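Local coordinates for fibronectin type III domain-containing protein (PDB 6P2K) that probably hydrolyses the beta-1,4-glucan backbone of xyloglucan or related polysaccharides, as a zinc-binding beta-propeller enzyme of glycoside hydrolase family 74, at residues V17-A22 with F335-P340; A27-M32 with V39-N44; G213-P218 with P268-R273; N354-Y359 with N373-P378; P331-A336 with V349-N354. One frame throughout, in Å; residues are numbered along the deposited sequence.

From the N terminus, 17-22 is the first strand of the first blade of the N-terminal beta-propeller, and its partner in contact 1, 335-340, lies more than 300 residues on in the seventh blade, so this contact closes the ring. Nested inside that long loop are contact 2, the hairpin that follows directly within the first blade, and contact 3, which joins the first strands of the fifth and sixth blades. Contact 5 begins on the stretch where contact 1 ends, sharing Phe335 and Ala336, and closes a short loop within the seventh blade. Contact 4 follows, sharing Asn354 with contact 5, and ties that blade to the chain leaving its last strand.

Contact 1 (V17-A22 with F335-P340)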
# COMPACT_ATOMS: atom_id res chain seq x y z
N VAL B 17 -11.09 4.04 -44.44
CA VAL B 17 -10.98 5.25 -45.24
C VAL B 17 -10.68 4.86 -46.68
O VAL B 17 -9.79 4.03 -46.93
CB VAL B 17 -9.89 6.19 -44.69
CG1 VAL B 17 -9.77 7.44 -45.54
CG2 VAL B 17 -10.18 6.55 -43.24
N GLN B 18 -11.42 5.44 -47.62
CA GLN B 18 -11.26 5.08 -49.03
C GLN B 18 -10.15 5.86 -49.71
O GLN B 18 -9.36 5.28 -50.46
CB GLN B 18 -12.58 5.29 -49.77
CG GLN B 18 -13.76 4.60 -49.12
CD GLN B 18 -13.59 3.09 -49.06
OE1 GLN B 18 -13.54 2.42 -50.10
NE2 GLN B 18 -13.50 2.55 -47.85
N ASP B 19 -10.05 7.17 -49.45
CA ASP B 19 -9.06 7.99 -50.13
C ASP B 19 -9.00 9.36 -49.47
O ASP B 19 -9.95 9.79 -48.80
CB ASP B 19 -9.39 8.14 -51.62
CG ASP B 19 -8.16 8.40 -52.46
OD1 ASP B 19 -7.04 8.37 -51.90
OD2 ASP B 19 -8.30 8.63 -53.67
N VAL B 20 -7.87 10.03 -49.67
CA VAL B 20 -7.70 11.45 -49.36
C VAL B 20 -7.07 12.09 -50.59
O VAL B 20 -5.99 11.67 -51.02
CB VAL B 20 -6.83 11.68 -48.11
CG1 VAL B 20 -6.52 13.16 -47.96
CG2 VAL B 20 -7.53 11.15 -46.87
N VAL B 21 -7.75 13.08 -51.16
CA VAL B 21 -7.37 13.65 -52.44
C VAL B 21 -7.04 15.13 -52.26
O VAL B 21 -7.84 15.89 -51.71
CB VAL B 21 -8.49 13.48 -53.49
CG1 VAL B 21 -8.01 13.95 -54.85
CG2 VAL B 21 -8.95 12.03 -53.54
N ALA B 22 -5.86 15.53 -52.73
CA ALA B 22 -5.45 16.92 -52.64
C ALA B 22 -6.02 17.73 -53.80
O ALA B 22 -6.11 17.25 -54.93
CB ALA B 22 -3.92 17.03 -52.64
N PHE B 335 -4.41 3.38 -49.23
CA PHE B 335 -4.23 4.38 -50.27
C PHE B 335 -2.99 5.19 -49.92
O PHE B 335 -2.61 5.29 -48.75
CB PHE B 335 -5.45 5.30 -50.44
CG PHE B 335 -5.69 6.20 -49.26
CD1 PHE B 335 -5.01 7.40 -49.14
CD2 PHE B 335 -6.60 5.85 -48.28
CE1 PHE B 335 -5.22 8.23 -48.05
CE2 PHE B 335 -6.82 6.68 -47.20
CZ PHE B 335 -6.13 7.87 -47.09
N ALA B 336 -2.38 5.78 -50.94
CA ALA B 336 -1.20 6.61 -50.73
C ALA B 336 -0.98 7.47 -51.96
O ALA B 336 -0.88 6.94 -53.07
CB ALA B 336 0.03 5.74 -50.45
N HIS B 337 -0.90 8.78 -51.76
CA HIS B 337 -0.75 9.72 -52.86
C HIS B 337 0.33 10.75 -52.54
O HIS B 337 0.44 11.23 -51.41
CB HIS B 337 -2.06 10.45 -53.15
CG HIS B 337 -3.17 9.54 -53.55
ND1 HIS B 337 -3.21 8.90 -54.77
CD2 HIS B 337 -4.30 9.16 -52.90
CE1 HIS B 337 -4.30 8.17 -54.85
NE2 HIS B 337 -4.98 8.30 -53.73
N TYR B 338 1.13 11.07 -53.55
CA TYR B 338 2.01 12.23 -53.48
C TYR B 338 1.18 13.51 -53.57
O TYR B 338 0.09 13.52 -54.14
CB TYR B 338 3.03 12.19 -54.61
CG TYR B 338 4.07 11.09 -54.52
CD1 TYR B 338 5.07 11.12 -53.56
CD2 TYR B 338 4.05 10.03 -55.42
CE1 TYR B 338 6.03 10.12 -53.49
CE2 TYR B 338 5.01 9.03 -55.36
CZ TYR B 338 5.99 9.08 -54.39
OH TYR B 338 6.94 8.09 -54.33
N THR B 339 1.72 14.59 -53.01
CA THR B 339 1.07 15.88 -53.16
C THR B 339 1.29 16.41 -54.58
O THR B 339 2.30 16.10 -55.22
CB THR B 339 1.59 16.88 -52.14
OG1 THR B 339 3.01 17.03 -52.28
CG2 THR B 339 1.26 16.44 -50.72
N PRO B 340 0.36 17.21 -55.10
CA PRO B 340 0.57 17.84 -56.40
C PRO B 340 1.76 18.78 -56.38
O PRO B 340 2.25 19.19 -55.32
CB PRO B 340 -0.74 18.60 -56.65
CG PRO B 340 -1.74 17.97 -55.74
CD PRO B 340 -0.98 17.49 -54.55
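Phe335 stands its ring against the backbone of Asp19, whose CA makes a CH-pi contact over one face, 3.8 Å from the ring centroid and 14° off the ring normal. Val20 N lies over the same face, nearer the rim. Two valines close in beside them: Val17 CG1 reaches Phe335 CE2 at 3.5 Å, and Val20 CG2 comes to Phe335 CZ at 3.6 Å. With CG between its own backbone N and carbonyl carbon (chi1 67°), Phe335 is turned into this buried nest. The two segments run nearly the same way, 8° apart, as inner strands of adjoining blades do in a beta-propeller; here they belong to the first and seventh blades, and side chains rather than backbone pairing join them. A classic beta bulge, in which Gln18 and Asp19 both face Ala33, interrupts strand 17-22 at this point. Beyond the phenyl ring the grip slackens. His337 NE2 meets Asp19 OD1 at 2.8 Å, in the plane of the imidazole and at its edge, but the bond is bent (124°) and weak, and the same oxygen also takes a weak bond from Val20 N. The firmer partner of His337 is Glu269, on the sixth blade, through ND1. Toward the partly exposed end of the contact, Ala22 CB rests on Pro340 CD at 3.5 Å.

Contact 2 (A27-M32 with V39-N44)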
# COMPACT_ATOMS: atom_id res chain seq x y z
N ALA B 27 -3.06 24.64 -52.19
CA ALA B 27 -2.32 23.89 -51.19
C ALA B 27 -3.07 23.88 -49.86
O ALA B 27 -3.74 24.85 -49.50
CB ALA B 27 -0.93 24.49 -51.00
N ASN B 28 -2.98 22.75 -49.15
CA ASN B 28 -3.62 22.48 -47.87
C ASN B 28 -5.12 22.21 -48.00
O ASN B 28 -5.80 22.07 -46.97
CB ASN B 28 -3.38 23.60 -46.85
CG ASN B 28 -1.90 23.86 -46.63
OD1 ASN B 28 -1.12 22.94 -46.43
ND2 ASN B 28 -1.50 25.13 -46.70
N VAL B 29 -5.66 22.12 -49.21
CA VAL B 29 -7.06 21.78 -49.43
C VAL B 29 -7.13 20.31 -49.84
O VAL B 29 -6.57 19.91 -50.87
CB VAL B 29 -7.70 22.68 -50.49
CG1 VAL B 29 -9.12 22.21 -50.78
CG2 VAL B 29 -7.71 24.12 -50.00
N VAL B 30 -7.82 19.50 -49.03
CA VAL B 30 -7.93 18.07 -49.27
C VAL B 30 -9.36 17.62 -49.01
O VAL B 30 -10.10 18.21 -48.22
CB VAL B 30 -6.97 17.25 -48.38
CG1 VAL B 30 -5.53 17.48 -48.81
CG2 VAL B 30 -7.15 17.62 -46.91
N TYR B 31 -9.75 16.53 -49.69
CA TYR B 31 -11.04 15.90 -49.51
C TYR B 31 -10.82 14.46 -49.08
O TYR B 31 -9.88 13.80 -49.54
CB TYR B 31 -11.86 15.95 -50.80
CG TYR B 31 -12.22 17.35 -51.21
CD1 TYR B 31 -11.34 18.14 -51.94
CD2 TYR B 31 -13.43 17.91 -50.83
CE1 TYR B 31 -11.67 19.43 -52.30
CE2 TYR B 31 -13.77 19.20 -51.18
CZ TYR B 31 -12.89 19.96 -51.92
OH TYR B 31 -13.22 21.24 -52.27
N MET B 32 -11.68 13.98 -48.18
CA MET B 32 -11.59 12.61 -47.67
C MET B 32 -12.84 11.84 -48.06
O MET B 32 -13.96 12.33 -47.88
CB MET B 32 -11.41 12.59 -46.15
CG MET B 32 -11.10 11.19 -45.62
SD MET B 32 -12.53 10.41 -44.86
CE MET B 32 -12.64 11.40 -43.38
N VAL B 39 -18.31 12.88 -48.29
CA VAL B 39 -17.03 13.55 -48.48
C VAL B 39 -16.83 14.58 -47.38
O VAL B 39 -17.72 15.39 -47.11
CB VAL B 39 -16.95 14.21 -49.87
CG1 VAL B 39 -15.67 15.03 -50.00
CG2 VAL B 39 -17.04 13.16 -50.96
N TYR B 40 -15.65 14.54 -46.75
CA TYR B 40 -15.21 15.60 -45.85
C TYR B 40 -14.21 16.50 -46.56
O TYR B 40 -13.48 16.07 -47.45
CB TYR B 40 -14.55 15.03 -44.60
CG TYR B 40 -15.46 14.30 -43.64
CD1 TYR B 40 -15.67 12.93 -43.75
CD2 TYR B 40 -16.09 14.98 -42.60
CE1 TYR B 40 -16.48 12.26 -42.86
CE2 TYR B 40 -16.91 14.32 -41.70
CZ TYR B 40 -17.10 12.96 -41.84
OH TYR B 40 -17.91 12.29 -40.96
N LYS B 41 -14.17 17.76 -46.12
CA LYS B 41 -13.27 18.77 -46.68
C LYS B 41 -12.43 19.38 -45.57
O LYS B 41 -12.88 19.51 -44.42
CB LYS B 41 -14.07 19.87 -47.40
CG LYS B 41 -13.24 20.93 -48.10
CD LYS B 41 -14.12 22.02 -48.69
CE LYS B 41 -13.30 23.04 -49.47
NZ LYS B 41 -14.11 23.77 -50.48
N SER B 42 -11.20 19.76 -45.92
CA SER B 42 -10.33 20.48 -45.00
C SER B 42 -9.50 21.48 -45.79
O SER B 42 -9.00 21.16 -46.87
CB SER B 42 -9.41 19.53 -44.23
OG SER B 42 -8.22 20.20 -43.82
N THR B 43 -9.37 22.69 -45.25
CA THR B 43 -8.54 23.72 -45.87
C THR B 43 -7.27 24.02 -45.07
O THR B 43 -6.58 25.00 -45.36
CB THR B 43 -9.33 25.01 -46.07
OG1 THR B 43 -9.64 25.59 -44.80
CG2 THR B 43 -10.62 24.75 -46.83
N ASN B 44 -6.95 23.20 -44.07
CA ASN B 44 -5.71 23.34 -43.32
C ASN B 44 -4.93 22.03 -43.32
O ASN B 44 -4.28 21.67 -42.34
CB ASN B 44 -5.98 23.82 -41.89
CG ASN B 44 -7.07 23.02 -41.20
OD1 ASN B 44 -7.39 21.90 -41.58
ND2 ASN B 44 -7.65 23.61 -40.15
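Tyr31 lies alongside Lys41, both pointing the same way, with ring atom CE2 3.6 Å from Lys41 CG. Lys41 CG lies opposite its backbone N (chi1 -176°) and the chain is extended from there, following the ring as far as the hydroxyl, where NZ gives Tyr31 OH a weak bond of 3.2 Å; its stronger partner is Gly87 O. At the ring edge Tyr31 CD2 touches Val39 CG1 at 3.7 Å. With Tyr31 cut back to an alanine, a gap would probably open beside Val39 and strand 60-66, and Lys41 would lose the ring it lies beside and one weak partner of its ammonium group. The other side of this antiparallel hairpin, strands 30-34 and 39-42 in the middle of the first propeller blade, carries Met32 and Tyr40, again side by side. Bent at chi2 and chi3, the methionine brings CE to 3.4 Å from Tyr40 CD1, and its sulfur stands obliquely to the ring, 5.4 Å from the centroid, in a Met-aromatic contact. Between the two faces, Val30 with Ser42 and Met32 with Tyr40 are hydrogen-bonded pairs, and Tyr31 with Lys41 is the non-hydrogen-bonded pair between them. Four main-chain bonds thus set the register, and the side chains add mostly apolar contact with one weak polar link.

Contact 3 (G213-P218 with P268-R273); sequences GIALSP and PEVDPR
Innermost strands of adjoining propeller blades, the fifth and sixth, meet here, with Ala215 CB set against Pro268 O at 3.3 Å and against Val270 CG2 at 3.7 Å. Strands 213-216 and 268-270 point almost the same way, 11° apart, and no direct polar bond pairs them. One water spans the gap instead, donating to Leu216 O and accepting from Val270 N at 3.1 Å. Farther along, the two valine methyls divide their work: CG2 faces the alanine, and CG1, anti to the backbone N (chi1 -176°), meets Pro218 CD at 3.7 Å. Pro218 CG continues over the turn that follows, lying 3.7 Å from Pro272 O. A glycine in place of Pro218 would probably leave that methyl and the turn beneath it without their apolar cover. The turn is braced from within. Asp271 OD1 accepts from Arg273 N, forming an Asx turn, and from Arg273 NH1 in a salt bridge of 3.0 Å; the two donors arrive from opposite faces of the carboxylate plane. Arg347, through its own salt bridge to Asp271 OD2, ties the turn to the seventh blade. Innermost strands of adjoining blades that run alike and pack through side chains, with strand pairing kept within each blade, belong to the beta-propeller fold.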
# COMPACT_ATOMS: atom_id res chain seq x y z
N GLY B 213 -4.14 -1.80 -60.62
CA GLY B 213 -3.70 -0.42 -60.66
C GLY B 213 -2.45 -0.24 -61.50
O GLY B 213 -1.61 -1.14 -61.61
N ILE B 214 -2.34 0.93 -62.12
CA ILE B 214 -1.19 1.26 -62.95
C ILE B 214 -0.67 2.64 -62.56
O ILE B 214 -1.37 3.45 -61.95
CB ILE B 214 -1.52 1.25 -64.46
CG1 ILE B 214 -2.64 2.26 -64.74
CG2 ILE B 214 -1.90 -0.14 -64.91
CD1 ILE B 214 -3.19 2.15 -66.12
N ALA B 215 0.58 2.89 -62.95
CA ALA B 215 1.20 4.19 -62.78
C ALA B 215 2.03 4.48 -64.02
O ALA B 215 2.64 3.57 -64.60
CB ALA B 215 2.07 4.24 -61.52
N LEU B 216 2.05 5.75 -64.42
CA LEU B 216 2.77 6.17 -65.61
C LEU B 216 3.70 7.31 -65.24
O LEU B 216 3.30 8.25 -64.55
CB LEU B 216 1.79 6.62 -66.70
CG LEU B 216 2.38 7.28 -67.95
CD1 LEU B 216 3.26 6.30 -68.69
CD2 LEU B 216 1.26 7.76 -68.85
N SER B 217 4.96 7.21 -65.68
CA SER B 217 5.92 8.26 -65.42
C SER B 217 5.51 9.54 -66.15
O SER B 217 4.95 9.48 -67.25
CB SER B 217 7.31 7.83 -65.86
OG SER B 217 8.23 8.90 -65.79
N PRO B 218 5.76 10.71 -65.56
CA PRO B 218 5.34 11.97 -66.18
C PRO B 218 5.79 12.15 -67.62
O PRO B 218 5.07 12.78 -68.41
CB PRO B 218 5.97 13.03 -65.27
CG PRO B 218 5.99 12.37 -63.93
CD PRO B 218 6.26 10.91 -64.19
N PRO B 268 -0.13 1.55 -57.63
CA PRO B 268 1.16 2.24 -57.70
C PRO B 268 0.97 3.66 -58.22
O PRO B 268 0.01 3.96 -58.92
CB PRO B 268 1.96 1.38 -58.69
CG PRO B 268 0.93 0.74 -59.54
CD PRO B 268 -0.23 0.47 -58.62
N GLU B 269 1.90 4.54 -57.85
CA GLU B 269 1.79 5.94 -58.23
C GLU B 269 3.19 6.52 -58.38
O GLU B 269 4.04 6.33 -57.51
CB GLU B 269 0.99 6.73 -57.19
CG GLU B 269 0.91 8.22 -57.47
CD GLU B 269 -0.04 8.94 -56.54
OE1 GLU B 269 -1.19 8.47 -56.38
OE2 GLU B 269 0.36 9.97 -55.96
N VAL B 270 3.41 7.23 -59.49
CA VAL B 270 4.69 7.89 -59.75
C VAL B 270 4.60 9.33 -59.26
O VAL B 270 3.62 10.04 -59.54
CB VAL B 270 5.04 7.84 -61.24
CG1 VAL B 270 6.42 8.45 -61.48
CG2 VAL B 270 5.00 6.41 -61.74
N ASP B 271 5.62 9.76 -58.53
CA ASP B 271 5.75 11.15 -58.11
C ASP B 271 5.70 12.06 -59.33
O ASP B 271 6.54 11.90 -60.24
CB ASP B 271 7.06 11.33 -57.34
CG ASP B 271 7.21 12.72 -56.71
OD1 ASP B 271 6.40 13.62 -57.00
OD2 ASP B 271 8.17 12.91 -55.93
N PRO B 272 4.76 13.01 -59.41
CA PRO B 272 4.74 13.92 -60.56
C PRO B 272 5.99 14.76 -60.69
O PRO B 272 6.19 15.39 -61.73
CB PRO B 272 3.51 14.80 -60.29
CG PRO B 272 3.30 14.71 -58.82
CD PRO B 272 3.70 13.31 -58.44
N ARG B 273 6.85 14.77 -59.66
CA ARG B 273 8.12 15.46 -59.74
C ARG B 273 9.16 14.69 -60.54
O ARG B 273 10.15 15.29 -60.99
CB ARG B 273 8.65 15.73 -58.32
CG ARG B 273 7.82 16.75 -57.56
CD ARG B 273 7.88 16.53 -56.06
NE ARG B 273 6.94 17.40 -55.35
CZ ARG B 273 5.64 17.13 -55.18
NH1 ARG B 273 5.12 16.01 -55.65
NH2 ARG B 273 4.87 17.99 -54.53
O HOH W 1 1.48 7.94 -61.87

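Contact 4 (N354-Y359 with N373-P378)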
# COMPACT_ATOMS: atom_id res chain seq x y z
N ASN B 354 -5.42 2.58 -41.88
CA ASN B 354 -6.59 1.86 -42.39
C ASN B 354 -7.86 2.66 -42.10
O ASN B 354 -8.64 2.96 -43.01
CB ASN B 354 -6.75 0.45 -41.80
CG ASN B 354 -7.98 -0.27 -42.34
OD1 ASN B 354 -9.02 -0.34 -41.69
ND2 ASN B 354 -7.87 -0.79 -43.56
N GLN B 355 -8.07 3.00 -40.83
CA GLN B 355 -9.25 3.76 -40.41
C GLN B 355 -8.95 5.23 -40.17
O GLN B 355 -9.76 5.93 -39.55
CB GLN B 355 -9.84 3.15 -39.13
CG GLN B 355 -9.99 1.64 -39.13
CD GLN B 355 -10.68 1.13 -37.87
OE1 GLN B 355 -11.67 0.40 -37.95
NE2 GLN B 355 -10.17 1.52 -36.71
N THR B 356 -7.81 5.72 -40.65
CA THR B 356 -7.27 7.00 -40.21
C THR B 356 -6.84 7.83 -41.42
O THR B 356 -6.99 7.41 -42.57
CB THR B 356 -6.09 6.78 -39.26
OG1 THR B 356 -5.09 5.98 -39.90
CG2 THR B 356 -6.56 6.07 -38.00
N MET B 357 -6.32 9.02 -41.14
CA MET B 357 -5.74 9.89 -42.16
C MET B 357 -4.40 10.39 -41.65
O MET B 357 -4.31 10.90 -40.53
CB MET B 357 -6.67 11.07 -42.49
CG MET B 357 -8.05 10.67 -42.97
SD MET B 357 -9.22 10.41 -41.62
CE MET B 357 -9.52 12.10 -41.11
N TYR B 358 -3.36 10.25 -42.47
CA TYR B 358 -2.01 10.60 -42.09
C TYR B 358 -1.34 11.37 -43.21
O TYR B 358 -1.53 11.05 -44.39
CB TYR B 358 -1.19 9.35 -41.75
CG TYR B 358 -1.32 8.90 -40.31
CD1 TYR B 358 -2.37 8.08 -39.92
CD2 TYR B 358 -0.40 9.29 -39.35
CE1 TYR B 358 -2.50 7.67 -38.60
CE2 TYR B 358 -0.52 8.88 -38.04
CZ TYR B 358 -1.57 8.07 -37.67
OH TYR B 358 -1.70 7.67 -36.37
N TYR B 359 -0.55 12.37 -42.85
CA TYR B 359 0.22 13.15 -43.81
C TYR B 359 1.69 13.14 -43.42
O TYR B 359 2.03 13.30 -42.25
CB TYR B 359 -0.28 14.60 -43.90
CG TYR B 359 0.55 15.46 -44.82
CD1 TYR B 359 0.34 15.43 -46.19
CD2 TYR B 359 1.54 16.29 -44.32
CE1 TYR B 359 1.10 16.22 -47.04
CE2 TYR B 359 2.30 17.08 -45.16
CZ TYR B 359 2.08 17.03 -46.52
OH TYR B 359 2.83 17.82 -47.36
N ASN B 373 -0.33 12.91 -37.54
CA ASN B 373 -1.68 12.42 -37.27
C ASN B 373 -2.69 13.47 -37.72
O ASN B 373 -2.71 14.59 -37.20
CB ASN B 373 -1.80 12.11 -35.78
CG ASN B 373 -3.23 11.85 -35.31
OD1 ASN B 373 -4.20 11.94 -36.06
ND2 ASN B 373 -3.35 11.50 -34.03
N LYS B 374 -3.54 13.11 -38.69
CA LYS B 374 -4.53 14.03 -39.25
C LYS B 374 -5.96 13.53 -39.04
O LYS B 374 -6.85 13.85 -39.83
CB LYS B 374 -4.27 14.27 -40.74
CG LYS B 374 -2.93 14.92 -41.04
CD LYS B 374 -2.89 16.36 -40.55
CE LYS B 374 -1.61 17.06 -40.98
NZ LYS B 374 -1.73 18.53 -40.91
N TYR B 375 -6.19 12.74 -38.00
CA TYR B 375 -7.54 12.29 -37.69
C TYR B 375 -7.98 12.56 -36.26
O TYR B 375 -9.19 12.65 -36.01
CB TYR B 375 -7.71 10.79 -38.00
CG TYR B 375 -7.03 9.83 -37.05
CD1 TYR B 375 -5.67 9.56 -37.16
CD2 TYR B 375 -7.76 9.16 -36.07
CE1 TYR B 375 -5.04 8.67 -36.30
CE2 TYR B 375 -7.14 8.26 -35.21
CZ TYR B 375 -5.79 8.02 -35.33
OH TYR B 375 -5.18 7.12 -34.47
N SER B 376 -7.05 12.72 -35.32
CA SER B 376 -7.41 12.94 -33.92
C SER B 376 -6.35 13.82 -33.28
O SER B 376 -5.22 13.92 -33.76
CB SER B 376 -7.56 11.63 -33.16
OG SER B 376 -6.40 10.82 -33.29
N THR B 377 -6.73 14.45 -32.17
CA THR B 377 -5.88 15.43 -31.49
C THR B 377 -5.63 14.99 -30.06
O THR B 377 -6.59 14.76 -29.31
CB THR B 377 -6.54 16.81 -31.51
OG1 THR B 377 -6.92 17.14 -32.85
CG2 THR B 377 -5.58 17.87 -30.98
N PRO B 378 -4.37 14.85 -29.63
CA PRO B 378 -4.11 14.44 -28.25
C PRO B 378 -4.42 15.55 -27.27
O PRO B 378 -4.23 16.74 -27.57
CB PRO B 378 -2.62 14.10 -28.26
CG PRO B 378 -2.05 15.02 -29.31
CD PRO B 378 -3.13 15.12 -30.38
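Thr356 sets its methyl squarely over the Tyr375 ring: CG2 is 3.4 Å from the ring centroid, 12° off the normal, a CH-pi contact above the centre. Ser376 OG lies over the opposite face, toward the rim. Tyr358 crosses Tyr375 obliquely, CE1 to CE1 3.6 Å, the ring planes 51° apart, and its OH lies at the edge of the Tyr375 ring, near that ring's plane. Met357 is bent at chi2 and chi3, which carries CE round to 3.8 Å from Tyr375 CB. Met357 O accepts from Lys374 N at 3.0 Å, the backbone bond next to the antiparallel pair of Tyr358 with Asn373. A second shell fixes the turn on which Tyr375 stands. Asn373 OD1 accepts from Tyr375 N at 2.9 Å, an Asx turn, and from Ser376 N at 3.0 Å, which extends it to an Asx motif, while Asn373 ND2 reaches Ser376 OG at 3.2 Å within the amide plane, fixing the rotation of the amide. Farther out, the hydroxyls of Tyr358 and Tyr375 bond to the backbone oxygens of Asp322 and Ile323, and Lys374 NZ reaches Asn45 O and a salt bridge with Glu47 in the first blade. The turn ends the seventh-blade sheet and sends the chain into strand 376-379, which pairs with 388-395. Buried aromatic and methyl packing thus joins the turn to 354-359, and the side-chain polar atoms of Tyr358, Tyr375 and Asn373 are all hydrogen-bonded.

Contact 5 (P331-A336 with V349-N354); sequences PNARFA and VWSTTN
Asn332 and Asn354 meet through their amides, the planes 32° apart: Asn354 ND2 donates to Asn332 OD1 at 2.8 Å, in the plane of that carbonyl, with an N-H...O angle of 147°. Arg334 crosses Asn354 obliquely, its CD 3.4 Å from Asn354 ND2 and its guanidinium almost perpendicular to the Asn354 amide. The tip of this arginine works outside the contact, bonding to Val17 O and forming a salt bridge with Asp123, close to a bound zinc ion. Phe335, which also packs on strand 17-22, presents CE2 to Thr352 CG2 at 3.4 Å, the two side chains at about a right angle. The same threonine turns the other way with OG1, anti to its main-chain nitrogen (chi1 178°), which accepts from Asn354 N at 2.8 Å in an ST turn and also bonds to Thr356 O. Ser351 OG donates to Phe335 O at 2.8 Å, again in the carbonyl plane, whereas Asn332 N reaches Thr353 O at 3.1 Å from above its carbonyl plane. Ala333, between these bonds, is the centre of an inverse gamma turn. The loop 331-336 is thereby held along the end of strand 348-351 in the seventh blade. Leu292 of strand 292-300 packs on Ala333, Ala336 and Ser351, Trp314 of strand 304-314 packs on Pro331 and Thr353, and strand 17-22 of the first blade lies against Phe335 and Trp350.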
# COMPACT_ATOMS: atom_id res chain seq x y z
N PRO B 331 1.08 0.09 -40.26
CA PRO B 331 0.01 0.70 -41.06
C PRO B 331 -0.38 -0.21 -42.21
O PRO B 331 0.46 -0.87 -42.83
CB PRO B 331 0.64 2.00 -41.56
CG PRO B 331 1.85 2.23 -40.72
CD PRO B 331 2.32 0.88 -40.30
N ASN B 332 -1.68 -0.27 -42.48
CA ASN B 332 -2.19 -0.83 -43.73
C ASN B 332 -2.50 0.36 -44.63
O ASN B 332 -3.56 0.99 -44.53
CB ASN B 332 -3.42 -1.70 -43.51
CG ASN B 332 -4.25 -1.88 -44.78
OD1 ASN B 332 -5.45 -1.62 -44.79
ND2 ASN B 332 -3.59 -2.30 -45.85
N ALA B 333 -1.55 0.69 -45.51
CA ALA B 333 -1.68 1.86 -46.39
C ALA B 333 -2.53 1.48 -47.60
O ALA B 333 -2.03 1.21 -48.69
CB ALA B 333 -0.30 2.36 -46.80
N ARG B 334 -3.85 1.46 -47.38
CA ARG B 334 -4.78 1.09 -48.44
C ARG B 334 -5.01 2.22 -49.45
O ARG B 334 -5.75 2.02 -50.42
CB ARG B 334 -6.12 0.64 -47.85
CG ARG B 334 -6.67 1.51 -46.73
CD ARG B 334 -8.10 1.11 -46.38
NE ARG B 334 -9.02 1.32 -47.50
CZ ARG B 334 -9.57 0.34 -48.21
NH1 ARG B 334 -9.28 -0.93 -47.95
NH2 ARG B 334 -10.40 0.62 -49.20
N PHE B 335 -4.41 3.38 -49.23
CA PHE B 335 -4.23 4.38 -50.27
C PHE B 335 -2.99 5.19 -49.92
O PHE B 335 -2.61 5.29 -48.75
CB PHE B 335 -5.45 5.30 -50.44
CG PHE B 335 -5.69 6.20 -49.26
CD1 PHE B 335 -5.01 7.40 -49.14
CD2 PHE B 335 -6.60 5.85 -48.28
CE1 PHE B 335 -5.22 8.23 -48.05
CE2 PHE B 335 -6.82 6.68 -47.20
CZ PHE B 335 -6.13 7.87 -47.09
N ALA B 336 -2.38 5.78 -50.94
CA ALA B 336 -1.20 6.61 -50.73
C ALA B 336 -0.98 7.47 -51.96
O ALA B 336 -0.88 6.94 -53.07
CB ALA B 336 0.03 5.74 -50.45
N VAL B 349 3.14 13.15 -48.65
CA VAL B 349 2.39 11.93 -48.93
C VAL B 349 1.17 11.89 -48.02
O VAL B 349 1.28 12.11 -46.81
CB VAL B 349 3.25 10.67 -48.72
CG1 VAL B 349 2.40 9.41 -48.83
CG2 VAL B 349 4.40 10.62 -49.73
N TRP B 350 0.01 11.61 -48.60
CA TRP B 350 -1.22 11.36 -47.86
C TRP B 350 -1.49 9.86 -47.86
O TRP B 350 -1.48 9.23 -48.92
CB TRP B 350 -2.40 12.10 -48.49
CG TRP B 350 -2.63 13.47 -47.93
CD1 TRP B 350 -2.31 14.66 -48.52
CD2 TRP B 350 -3.22 13.79 -46.66
NE1 TRP B 350 -2.67 15.71 -47.70
CE2 TRP B 350 -3.23 15.20 -46.55
CE3 TRP B 350 -3.73 13.03 -45.61
CZ2 TRP B 350 -3.74 15.86 -45.44
CZ3 TRP B 350 -4.24 13.68 -44.50
CH2 TRP B 350 -4.24 15.08 -44.42
N SER B 351 -1.73 9.29 -46.68
CA SER B 351 -1.98 7.85 -46.58
C SER B 351 -2.77 7.57 -45.30
O SER B 351 -3.40 8.48 -44.74
CB SER B 351 -0.65 7.07 -46.63
OG SER B 351 -0.88 5.67 -46.63
N THR B 352 -2.72 6.33 -44.82
CA THR B 352 -3.58 5.88 -43.72
C THR B 352 -2.98 4.64 -43.07
O THR B 352 -2.18 3.93 -43.68
CB THR B 352 -5.00 5.58 -44.21
OG1 THR B 352 -5.80 5.11 -43.12
CG2 THR B 352 -4.96 4.51 -45.30
N THR B 353 -3.40 4.38 -41.83
CA THR B 353 -3.12 3.09 -41.21
C THR B 353 -4.27 2.10 -41.38
O THR B 353 -4.11 0.93 -41.02
CB THR B 353 -2.80 3.23 -39.71
OG1 THR B 353 -3.93 3.75 -39.00
CG2 THR B 353 -1.58 4.12 -39.50
N ASN B 354 -5.42 2.58 -41.88
CA ASN B 354 -6.59 1.86 -42.39
C ASN B 354 -7.86 2.66 -42.10
O ASN B 354 -8.64 2.96 -43.01
CB ASN B 354 -6.75 0.45 -41.80
CG ASN B 354 -7.98 -0.27 -42.34
OD1 ASN B 354 -9.02 -0.34 -41.69
ND2 ASN B 354 -7.87 -0.79 -43.56